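Local coordinates for tRNA (guanine(26)-N(2))-dimethyltransferase (Pyrococcus horikoshii, PDB 2DUL), which probably dimethylates the N2 atom of guanine 26 in a number of tRNAs, using S-adenosyl-L-methionine as the methyl donor, at residues 280-284 with 285-289; 265-269 with 270-274; 325-328 with 329-333. All blocks are in the same frame, centred on the assembly; numbering follows the deposited sequence.

Interaction 1 of 3, residues 280-284 with 285-289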
ATOM      1  N   PRO A 280      11.374   7.372  -2.757  1.00 18.43           N
ATOM      2  CA  PRO A 280      10.466   7.000  -3.848  1.00 18.69           C
ATOM      3  C   PRO A 280       9.207   6.306  -3.332  1.00 18.41           C
ATOM      4  O   PRO A 280       9.251   5.602  -2.324  1.00 18.77           O
ATOM      5  CB  PRO A 280      11.307   6.040  -4.693  1.00 18.69           C
ATOM      6  CG  PRO A 280      12.733   6.437  -4.378  1.00 20.43           C
ATOM      7  CD  PRO A 280      12.677   6.698  -2.900  1.00 18.84           C
ATOM      8  N   LEU A 281       8.083   6.510  -4.015  1.00 17.89           N
ATOM      9  CA  LEU A 281       6.852   5.833  -3.626  1.00 19.88           C
ATOM     10  C   LEU A 281       6.593   4.707  -4.622  1.00 21.45           C
ATOM     11  O   LEU A 281       5.568   4.035  -4.568  1.00 21.05           O
ATOM     12  CB  LEU A 281       5.662   6.802  -3.587  1.00 18.28           C
ATOM     13  CG  LEU A 281       5.606   7.693  -2.338  1.00 18.47           C
ATOM     14  CD1 LEU A 281       4.322   8.519  -2.352  1.00 17.76           C
ATOM     15  CD2 LEU A 281       5.661   6.830  -1.073  1.00 19.16           C
ATOM     16  N   LYS A 282       7.534   4.513  -5.543  1.00 22.06           N
ATOM     17  CA  LYS A 282       7.409   3.445  -6.524  1.00 22.53           C
ATOM     18  C   LYS A 282       8.754   3.059  -7.122  1.00 22.96           C
ATOM     19  O   LYS A 282       9.698   3.850  -7.133  1.00 22.24           O
ATOM     20  CB  LYS A 282       6.465   3.849  -7.665  1.00 23.84           C
ATOM     21  CG  LYS A 282       7.053   4.868  -8.647  1.00 25.27           C
ATOM     22  CD  LYS A 282       6.199   4.971  -9.913  1.00 25.19           C
ATOM     23  CE  LYS A 282       6.749   6.011 -10.890  1.00 24.93           C
ATOM     24  NZ  LYS A 282       5.912   6.102 -12.122  1.00 25.03           N
ATOM     25  N   ASP A 283       8.831   1.822  -7.595  1.00 23.32           N
ATOM     26  CA  ASP A 283      10.019   1.326  -8.264  1.00 24.22           C
ATOM     27  C   ASP A 283       9.606   1.414  -9.731  1.00 25.90           C
ATOM     28  O   ASP A 283       8.818   0.595 -10.202  1.00 26.70           O
ATOM     29  CB  ASP A 283      10.296  -0.128  -7.880  1.00 22.90           C
ATOM     30  CG  ASP A 283      11.492  -0.703  -8.610  1.00 25.86           C
ATOM     31  OD1 ASP A 283      11.479  -0.691  -9.855  1.00 24.09           O
ATOM     32  OD2 ASP A 283      12.443  -1.168  -7.945  1.00 27.83           O
ATOM     33  N   GLU A 284      10.107   2.426 -10.432  1.00 26.47           N
ATOM     34  CA  GLU A 284       9.781   2.645 -11.842  1.00 29.74           C
ATOM     35  C   GLU A 284       9.690   1.389 -12.698  1.00 28.84           C
ATOM     36  O   GLU A 284       8.679   1.160 -13.359  1.00 27.98           O
ATOM     37  CB  GLU A 284      10.800   3.584 -12.488  1.00 33.22           C
ATOM     38  CG  GLU A 284      10.655   5.036 -12.107  1.00 40.71           C
ATOM     39  CD  GLU A 284      11.636   5.917 -12.859  1.00 45.00           C
ATOM     40  OE1 GLU A 284      11.630   5.876 -14.108  1.00 47.31           O
ATOM     41  OE2 GLU A 284      12.409   6.648 -12.201  1.00 48.13           O
ATOM     42  N   LYS A 285      10.757   0.597 -12.701  1.00 29.83           N
ATOM     43  CA  LYS A 285      10.813  -0.637 -13.488  1.00 32.38           C
ATOM     44  C   LYS A 285       9.627  -1.560 -13.227  1.00 31.10           C
ATOM     45  O   LYS A 285       8.886  -1.915 -14.142  1.00 30.79           O
ATOM     46  CB  LYS A 285      12.097  -1.415 -13.178  1.00 36.09           C
ATOM     47  CG  LYS A 285      13.393  -0.681 -13.478  1.00 42.58           C
ATOM     48  CD  LYS A 285      14.616  -1.494 -13.029  1.00 45.37           C
ATOM     49  CE  LYS A 285      14.710  -1.625 -11.501  1.00 47.60           C
ATOM     50  NZ  LYS A 285      13.606  -2.431 -10.878  1.00 45.62           N
ATOM     51  N   ILE A 286       9.463  -1.951 -11.967  1.00 28.80           N
ATOM     52  CA  ILE A 286       8.396  -2.858 -11.566  1.00 26.61           C
ATOM     53  C   ILE A 286       7.008  -2.371 -11.962  1.00 25.88           C
ATOM     54  O   ILE A 286       6.224  -3.121 -12.547  1.00 24.28           O
ATOM     55  CB  ILE A 286       8.451  -3.107 -10.039  1.00 28.28           C
ATOM     56  CG1 ILE A 286       9.783  -3.772  -9.686  1.00 28.93           C
ATOM     57  CG2 ILE A 286       7.281  -3.979  -9.602  1.00 26.65           C
ATOM     58  CD1 ILE A 286      10.004  -3.977  -8.202  1.00 32.29           C
ATOM     59  N   VAL A 287       6.701  -1.115 -11.656  1.00 24.95           N
ATOM     60  CA  VAL A 287       5.388  -0.572 -11.991  1.00 24.52           C
ATOM     61  C   VAL A 287       5.165  -0.547 -13.504  1.00 27.37           C
ATOM     62  O   VAL A 287       4.039  -0.718 -13.978  1.00 25.91           O
ATOM     63  CB  VAL A 287       5.212   0.839 -11.402  1.00 23.61           C
ATOM     64  CG1 VAL A 287       3.945   1.480 -11.946  1.00 22.12           C
ATOM     65  CG2 VAL A 287       5.144   0.745  -9.871  1.00 21.67           C
ATOM     66  N   SER A 288       6.239  -0.335 -14.261  1.00 27.24           N
ATOM     67  CA  SER A 288       6.130  -0.318 -15.715  1.00 29.36           C
ATOM     68  C   SER A 288       5.752  -1.742 -16.126  1.00 29.01           C
ATOM     69  O   SER A 288       4.848  -1.947 -16.937  1.00 29.02           O
ATOM     70  CB  SER A 288       7.465   0.089 -16.349  1.00 31.47           C
ATOM     71  OG  SER A 288       7.346   0.216 -17.755  1.00 35.02           O
ATOM     72  N   LYS A 289       6.438  -2.721 -15.543  1.00 29.20           N
ATOM     73  CA  LYS A 289       6.159  -4.126 -15.828  1.00 29.03           C
ATOM     74  C   LYS A 289       4.741  -4.504 -15.408  1.00 28.47           C
ATOM     75  O   LYS A 289       4.091  -5.320 -16.060  1.00 29.52           O
ATOM     76  CB  LYS A 289       7.144  -5.039 -15.096  1.00 29.62           C
ATOM     77  CG  LYS A 289       8.548  -5.076 -15.673  1.00 32.71           C
ATOM     78  CD  LYS A 289       9.329  -6.247 -15.089  1.00 34.78           C
ATOM     79  CE  LYS A 289      10.704  -6.395 -15.721  1.00 36.90           C
ATOM     80  NZ  LYS A 289      11.585  -5.234 -15.426  1.00 39.83           N
TER
HETATM   81  O   HOH W   1      13.158   1.361 -11.273  1.00 51.18           O
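The side chain of D283 crosses that of I286 at about a right angle, with D283 CG 3.6 Å from I286 CD1. D283 stands at the N-cap of helix 284-295, and its CG sits opposite the backbone N (chi1 177°), which turns the carboxylate back toward the first turn. There D283 OD1 takes the capping bond from I286 N (3.2 Å), a nearly straight one (175° at the hydrogen) that arrives from above the carboxylate plane. The same oxygen receives K285 NZ at 2.9 Å on its syn side, while K285 NZ makes a longer, weak bond to D283 OD2. To get there K285 folds at its third and fourth torsions, curling its chain back over the start of the helix. A water completes the setting, donating to D283 OD1 and accepting from K285 N.

Behind the cap, the helical bonds begin with V287 N to D283 O at 3.1 Å and S288 N to E284 O at 3.0 Å. On the buried side K282 CB touches V287 CG2 (4.0 Å), while K282 NZ reaches away to the carbonyls of I312 and E315. I286 and V287 also pack on strand 213-223, so this first turn of the helix is laid against the edge of the large sheet. With an alanine in place of D283, I286 N would probably lose its capping acceptor and K285 NZ its ionic mate, and the lysine chain would be set free to turn.

With a lysine ammonium and the amide of I286 at a helix N-terminus meeting on one oxygen, the D283 carboxylate is likely to be stabilised in its charged form, and its negative charge would in turn favour the start of the helix.

Interaction 2 of 3, residues 265-269 with 270-274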
ATOM      1  N   PHE A 265      16.314  12.750  10.691  1.00 20.04           N
ATOM      2  CA  PHE A 265      15.544  11.938  11.619  1.00 20.15           C
ATOM      3  C   PHE A 265      14.622  12.798  12.472  1.00 20.08           C
ATOM      4  O   PHE A 265      13.541  12.357  12.860  1.00 17.99           O
ATOM      5  CB  PHE A 265      16.475  11.110  12.507  1.00 21.08           C
ATOM      6  CG  PHE A 265      15.763  10.046  13.295  1.00 21.57           C
ATOM      7  CD1 PHE A 265      15.382  10.272  14.616  1.00 21.15           C
ATOM      8  CD2 PHE A 265      15.440   8.826  12.704  1.00 20.75           C
ATOM      9  CE1 PHE A 265      14.685   9.296  15.340  1.00 22.01           C
ATOM     10  CE2 PHE A 265      14.744   7.844  13.416  1.00 23.49           C
ATOM     11  CZ  PHE A 265      14.366   8.084  14.742  1.00 22.03           C
ATOM     12  N   LEU A 266      15.055  14.027  12.748  1.00 19.96           N
ATOM     13  CA  LEU A 266      14.275  14.974  13.540  1.00 19.85           C
ATOM     14  C   LEU A 266      14.199  16.319  12.815  1.00 20.58           C
ATOM     15  O   LEU A 266      15.123  16.701  12.098  1.00 19.96           O
ATOM     16  CB  LEU A 266      14.922  15.188  14.914  1.00 21.06           C
ATOM     17  CG  LEU A 266      14.981  14.001  15.881  1.00 21.07           C
ATOM     18  CD1 LEU A 266      15.771  14.390  17.128  1.00 19.69           C
ATOM     19  CD2 LEU A 266      13.567  13.576  16.253  1.00 19.89           C
ATOM     20  N   PRO A 267      13.085  17.049  12.984  1.00 18.69           N
ATOM     21  CA  PRO A 267      12.922  18.354  12.338  1.00 18.24           C
ATOM     22  C   PRO A 267      13.710  19.393  13.143  1.00 19.76           C
ATOM     23  O   PRO A 267      14.098  19.129  14.284  1.00 19.96           O
ATOM     24  CB  PRO A 267      11.416  18.580  12.410  1.00 17.97           C
ATOM     25  CG  PRO A 267      11.072  17.977  13.746  1.00 17.93           C
ATOM     26  CD  PRO A 267      11.889  16.690  13.775  1.00 16.91           C
ATOM     27  N   THR A 268      13.949  20.567  12.569  1.00 20.68           N
ATOM     28  CA  THR A 268      14.705  21.593  13.286  1.00 21.93           C
ATOM     29  C   THR A 268      13.989  22.941  13.336  1.00 22.89           C
ATOM     30  O   THR A 268      14.569  23.948  13.753  1.00 22.71           O
ATOM     31  CB  THR A 268      16.084  21.797  12.644  1.00 22.22           C
ATOM     32  OG1 THR A 268      15.921  22.320  11.321  1.00 24.21           O
ATOM     33  CG2 THR A 268      16.831  20.471  12.570  1.00 23.04           C
ATOM     34  N   ARG A 269      12.728  22.949  12.916  1.00 23.61           N
ATOM     35  CA  ARG A 269      11.917  24.160  12.901  1.00 24.26           C
ATOM     36  C   ARG A 269      10.515  23.827  13.407  1.00 23.84           C
ATOM     37  O   ARG A 269      10.089  22.673  13.373  1.00 24.33           O
ATOM     38  CB  ARG A 269      11.838  24.729  11.477  1.00 27.38           C
ATOM     39  CG  ARG A 269      13.194  25.017  10.848  1.00 30.21           C
ATOM     40  CD  ARG A 269      13.071  25.918   9.617  1.00 34.09           C
ATOM     41  NE  ARG A 269      12.378  25.289   8.491  1.00 33.90           N
ATOM     42  CZ  ARG A 269      12.890  24.327   7.727  1.00 36.40           C
ATOM     43  NH1 ARG A 269      14.112  23.861   7.958  1.00 35.04           N
ATOM     44  NH2 ARG A 269      12.181  23.839   6.716  1.00 36.22           N
ATOM     45  N   PRO A 270       9.774  24.839  13.880  1.00 23.76           N
ATOM     46  CA  PRO A 270       8.423  24.585  14.386  1.00 23.27           C
ATOM     47  C   PRO A 270       7.385  24.212  13.333  1.00 22.13           C
ATOM     48  O   PRO A 270       7.575  24.440  12.132  1.00 20.24           O
ATOM     49  CB  PRO A 270       8.080  25.886  15.122  1.00 24.50           C
ATOM     50  CG  PRO A 270       8.841  26.921  14.360  1.00 25.01           C
ATOM     51  CD  PRO A 270      10.163  26.250  14.077  1.00 24.51           C
ATOM     52  N   ASN A 271       6.295  23.611  13.803  1.00 21.90           N
ATOM     53  CA  ASN A 271       5.188  23.210  12.945  1.00 22.54           C
ATOM     54  C   ASN A 271       5.524  22.158  11.890  1.00 20.51           C
ATOM     55  O   ASN A 271       4.963  22.177  10.797  1.00 20.37           O
ATOM     56  CB  ASN A 271       4.596  24.450  12.268  1.00 25.85           C
ATOM     57  CG  ASN A 271       4.117  25.486  13.275  1.00 31.67           C
ATOM     58  OD1 ASN A 271       3.399  25.158  14.221  1.00 34.48           O
ATOM     59  ND2 ASN A 271       4.506  26.740  13.072  1.00 31.36           N
ATOM     60  N   ALA A 272       6.432  21.240  12.212  1.00 19.99           N
ATOM     61  CA  ALA A 272       6.801  20.191  11.269  1.00 19.04           C
ATOM     62  C   ALA A 272       5.778  19.060  11.268  1.00 18.75           C
ATOM     63  O   ALA A 272       5.162  18.763  12.295  1.00 18.42           O
ATOM     64  CB  ALA A 272       8.188  19.626  11.611  1.00 18.83           C
ATOM     65  N   TYR A 273       5.605  18.438  10.106  1.00 17.19           N
ATOM     66  CA  TYR A 273       4.694  17.311   9.952  1.00 18.23           C
ATOM     67  C   TYR A 273       5.525  16.072   9.653  1.00 18.10           C
ATOM     68  O   TYR A 273       6.479  16.133   8.874  1.00 19.57           O
ATOM     69  CB  TYR A 273       3.725  17.568   8.803  1.00 18.50           C
ATOM     70  CG  TYR A 273       2.791  18.717   9.069  1.00 21.69           C
ATOM     71  CD1 TYR A 273       1.625  18.533   9.812  1.00 21.25           C
ATOM     72  CD2 TYR A 273       3.087  19.999   8.605  1.00 22.52           C
ATOM     73  CE1 TYR A 273       0.773  19.596  10.089  1.00 22.62           C
ATOM     74  CE2 TYR A 273       2.240  21.073   8.877  1.00 24.84           C
ATOM     75  CZ  TYR A 273       1.084  20.859   9.620  1.00 24.93           C
ATOM     76  OH  TYR A 273       0.237  21.907   9.882  1.00 25.22           O
ATOM     77  N   GLY A 274       5.159  14.951  10.265  1.00 17.99           N
ATOM     78  CA  GLY A 274       5.902  13.720  10.056  1.00 17.62           C
ATOM     79  C   GLY A 274       6.273  13.044  11.367  1.00 16.76           C
ATOM     80  O   GLY A 274       5.655  13.309  12.396  1.00 16.43           O
TER
HETATM   81  O   HOH W   2       8.590  20.814  14.843  1.00 21.43           O
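A272 meets P267 methyl to ring: A272 CB lies 3.5 Å from P267 CB, tighter than usual for two carbons, and 3.9 Å from P267 CG. This pair closes the mouth of a surface loop whose far end is made by R269 and P270. At that end the proline ring follows directly on the R269 peptide. N271 comes next with positive phi (63°), and the chain doubles back to bring A272 over P267. No direct hydrogen bond spans the loop. Instead a water bridges it, donating to R269 O at 2.8 Å and accepting a weak bond from A272 N.

The R269 side chain leaves the loop altogether. Bent at its third torsion (chi3 -67°), it leads to a salt bridge with E260 and a cation-pi contact with Y251.

The loop joins strand 259-263 to strand 273-277, the two outer strands of a three-stranded antiparallel sheet, and so passes across the central strand 247-252. P267 and A272 both rest on Y249 and Y251 of that strand, and the hydroxyl of Y251 accepts from R269 N, tying the loop to the sheet.

Interaction 3 of 3, residues 325-328 with 329-333; sequences HAIG and RRLKI
Helix 324-331 ends here in a Schellman-like turn, with K332 at positive phi (67°) and I333 N bonded back to G328 O at 3.0 Å. K332 N makes a weak bond to the same oxygen, and I333 CG1 comes within 4.0 Å of G328 CA, an apolar touch that closes the turn. Ahead of this, R329 N to H325 O, R330 N to A326 O and L331 N to I327 O are ordinary helical bonds.

On the outer side H325 and R329 run alongside each other, ring and guanidinium planes 8° apart, but the touch is made by the aliphatic chain, H325 CE1 to R329 CD at 3.3 Å. On the inner side I327 CG2 meets L331 CD1 at 3.6 Å, both side chains turned to helix 368-375. R330 CG lies 3.2 Å from A326 O, and the chain then extends to NE, carrying its guanidinium to E190 and the carbonyl of D254.

I327 and L331 give the helix an apolar flank, while R329 and R330 carry positive charge on other sides, that of R330 met by E190. Should H325 be protonated, its charge would probably be disfavoured a little by R329, whose NE is 5.1 Å from H325 ND1.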
ATOM      1  N   HIS A 325      -6.661  23.722  -7.299  1.00 30.15           N
ATOM      2  CA  HIS A 325      -7.888  24.199  -6.676  1.00 31.30           C
ATOM      3  C   HIS A 325      -7.632  24.787  -5.287  1.00 29.28           C
ATOM      4  O   HIS A 325      -7.966  25.941  -5.023  1.00 28.01           O
ATOM      5  CB  HIS A 325      -8.906  23.062  -6.589  1.00 35.54           C
ATOM      6  CG  HIS A 325     -10.239  23.491  -6.066  1.00 41.94           C
ATOM      7  ND1 HIS A 325     -10.479  23.712  -4.727  1.00 45.09           N
ATOM      8  CD2 HIS A 325     -11.394  23.786  -6.709  1.00 44.67           C
ATOM      9  CE1 HIS A 325     -11.724  24.125  -4.567  1.00 45.24           C
ATOM     10  NE2 HIS A 325     -12.301  24.179  -5.754  1.00 45.40           N
ATOM     11  N   ALA A 326      -7.028  23.996  -4.407  1.00 27.81           N
ATOM     12  CA  ALA A 326      -6.745  24.448  -3.047  1.00 26.73           C
ATOM     13  C   ALA A 326      -5.867  25.701  -3.011  1.00 25.99           C
ATOM     14  O   ALA A 326      -6.121  26.617  -2.231  1.00 24.79           O
ATOM     15  CB  ALA A 326      -6.088  23.323  -2.247  1.00 25.99           C
ATOM     16  N   ILE A 327      -4.835  25.739  -3.849  1.00 24.98           N
ATOM     17  CA  ILE A 327      -3.945  26.892  -3.880  1.00 24.88           C
ATOM     18  C   ILE A 327      -4.710  28.127  -4.338  1.00 25.10           C
ATOM     19  O   ILE A 327      -4.478  29.230  -3.843  1.00 24.86           O
ATOM     20  CB  ILE A 327      -2.731  26.647  -4.803  1.00 26.00           C
ATOM     21  CG1 ILE A 327      -1.833  25.566  -4.187  1.00 27.74           C
ATOM     22  CG2 ILE A 327      -1.946  27.941  -4.995  1.00 26.27           C
ATOM     23  CD1 ILE A 327      -0.584  25.239  -4.996  1.00 27.36           C
ATOM     24  N   GLY A 328      -5.627  27.937  -5.280  1.00 25.80           N
ATOM     25  CA  GLY A 328      -6.431  29.050  -5.747  1.00 26.83           C
ATOM     26  C   GLY A 328      -7.230  29.634  -4.590  1.00 27.88           C
ATOM     27  O   GLY A 328      -7.322  30.856  -4.444  1.00 27.10           O
ATOM     28  N   ARG A 329      -7.802  28.768  -3.757  1.00 26.88           N
ATOM     29  CA  ARG A 329      -8.588  29.234  -2.614  1.00 29.41           C
ATOM     30  C   ARG A 329      -7.721  29.883  -1.536  1.00 28.74           C
ATOM     31  O   ARG A 329      -8.117  30.882  -0.931  1.00 28.18           O
ATOM     32  CB  ARG A 329      -9.385  28.079  -1.996  1.00 31.62           C
ATOM     33  CG  ARG A 329     -10.411  27.461  -2.930  1.00 34.58           C
ATOM     34  CD  ARG A 329     -11.264  26.408  -2.230  1.00 39.95           C
ATOM     35  NE  ARG A 329     -12.158  26.980  -1.225  1.00 44.22           N
ATOM     36  CZ  ARG A 329     -11.827  27.186   0.046  1.00 46.74           C
ATOM     37  NH1 ARG A 329     -10.618  26.860   0.478  1.00 49.36           N
ATOM     38  NH2 ARG A 329     -12.706  27.723   0.883  1.00 46.77           N
ATOM     39  N   ARG A 330      -6.539  29.319  -1.296  1.00 26.71           N
ATOM     40  CA  ARG A 330      -5.635  29.859  -0.282  1.00 25.99           C
ATOM     41  C   ARG A 330      -5.108  31.237  -0.670  1.00 26.22           C
ATOM     42  O   ARG A 330      -5.112  32.162   0.143  1.00 26.55           O
ATOM     43  CB  ARG A 330      -4.458  28.902  -0.045  1.00 25.95           C
ATOM     44  CG  ARG A 330      -4.851  27.569   0.589  1.00 27.80           C
ATOM     45  CD  ARG A 330      -3.632  26.685   0.864  1.00 28.29           C
ATOM     46  NE  ARG A 330      -4.017  25.366   1.370  1.00 27.76           N
ATOM     47  CZ  ARG A 330      -4.479  25.127   2.597  1.00 29.66           C
ATOM     48  NH1 ARG A 330      -4.614  26.116   3.473  1.00 28.91           N
ATOM     49  NH2 ARG A 330      -4.825  23.893   2.944  1.00 28.74           N
ATOM     50  N   LEU A 331      -4.657  31.374  -1.913  1.00 26.57           N
ATOM     51  CA  LEU A 331      -4.119  32.642  -2.397  1.00 27.59           C
ATOM     52  C   LEU A 331      -5.216  33.621  -2.818  1.00 27.60           C
ATOM     53  O   LEU A 331      -4.968  34.823  -2.945  1.00 26.12           O
ATOM     54  CB  LEU A 331      -3.178  32.399  -3.585  1.00 25.50           C
ATOM     55  CG  LEU A 331      -1.876  31.646  -3.292  1.00 27.96           C
ATOM     56  CD1 LEU A 331      -1.129  31.390  -4.593  1.00 27.96           C
ATOM     57  CD2 LEU A 331      -1.015  32.456  -2.328  1.00 25.99           C
ATOM     58  N   LYS A 332      -6.424  33.105  -3.028  1.00 27.95           N
ATOM     59  CA  LYS A 332      -7.550  33.928  -3.458  1.00 28.55           C
ATOM     60  C   LYS A 332      -7.298  34.434  -4.871  1.00 28.66           C
ATOM     61  O   LYS A 332      -7.367  35.634  -5.140  1.00 29.16           O
ATOM     62  CB  LYS A 332      -7.752  35.119  -2.515  1.00 30.05           C
ATOM     63  CG  LYS A 332      -8.043  34.730  -1.076  1.00 32.43           C
ATOM     64  CD  LYS A 332      -9.324  33.920  -0.970  1.00 33.50           C
ATOM     65  CE  LYS A 332      -9.597  33.512   0.471  1.00 36.43           C
ATOM     66  NZ  LYS A 332      -9.706  34.702   1.365  1.00 39.86           N
ATOM     67  N   ILE A 333      -6.987  33.509  -5.770  1.00 28.05           N
ATOM     68  CA  ILE A 333      -6.742  33.862  -7.159  1.00 30.75           C
ATOM     69  C   ILE A 333      -7.492  32.900  -8.065  1.00 30.94           C
ATOM     70  O   ILE A 333      -7.911  31.825  -7.636  1.00 31.82           O
ATOM     71  CB  ILE A 333      -5.236  33.785  -7.516  1.00 31.11           C
ATOM     72  CG1 ILE A 333      -4.716  32.364  -7.279  1.00 33.73           C
ATOM     73  CG2 ILE A 333      -4.449  34.794  -6.691  1.00 31.51           C
ATOM     74  CD1 ILE A 333      -3.270  32.152  -7.709  1.00 32.43           C
TER

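Overall arrangement
The contacts come in series along the chain, interaction 2 first, then interaction 1, then interaction 3, and none touches another. Interactions 1 and 2 are neighbours in sequence, strand 273-277 leading on to helix 284-295, yet their centres lie 29 Å apart. Interactions 1 and 3 are separated by about 32 Å between centres, interactions 2 and 3 by about 25 Å, with nearest atoms about 9 Å apart. Interaction 1 starts a helix beside the large mixed sheet of the class I-like methyltransferase fold, interaction 2 crosses the small antiparallel sheet, and interaction 3 ends a helix near the C-terminus. All lie away from the predicted S-adenosyl-L-methionine site, each at a turn or helix end.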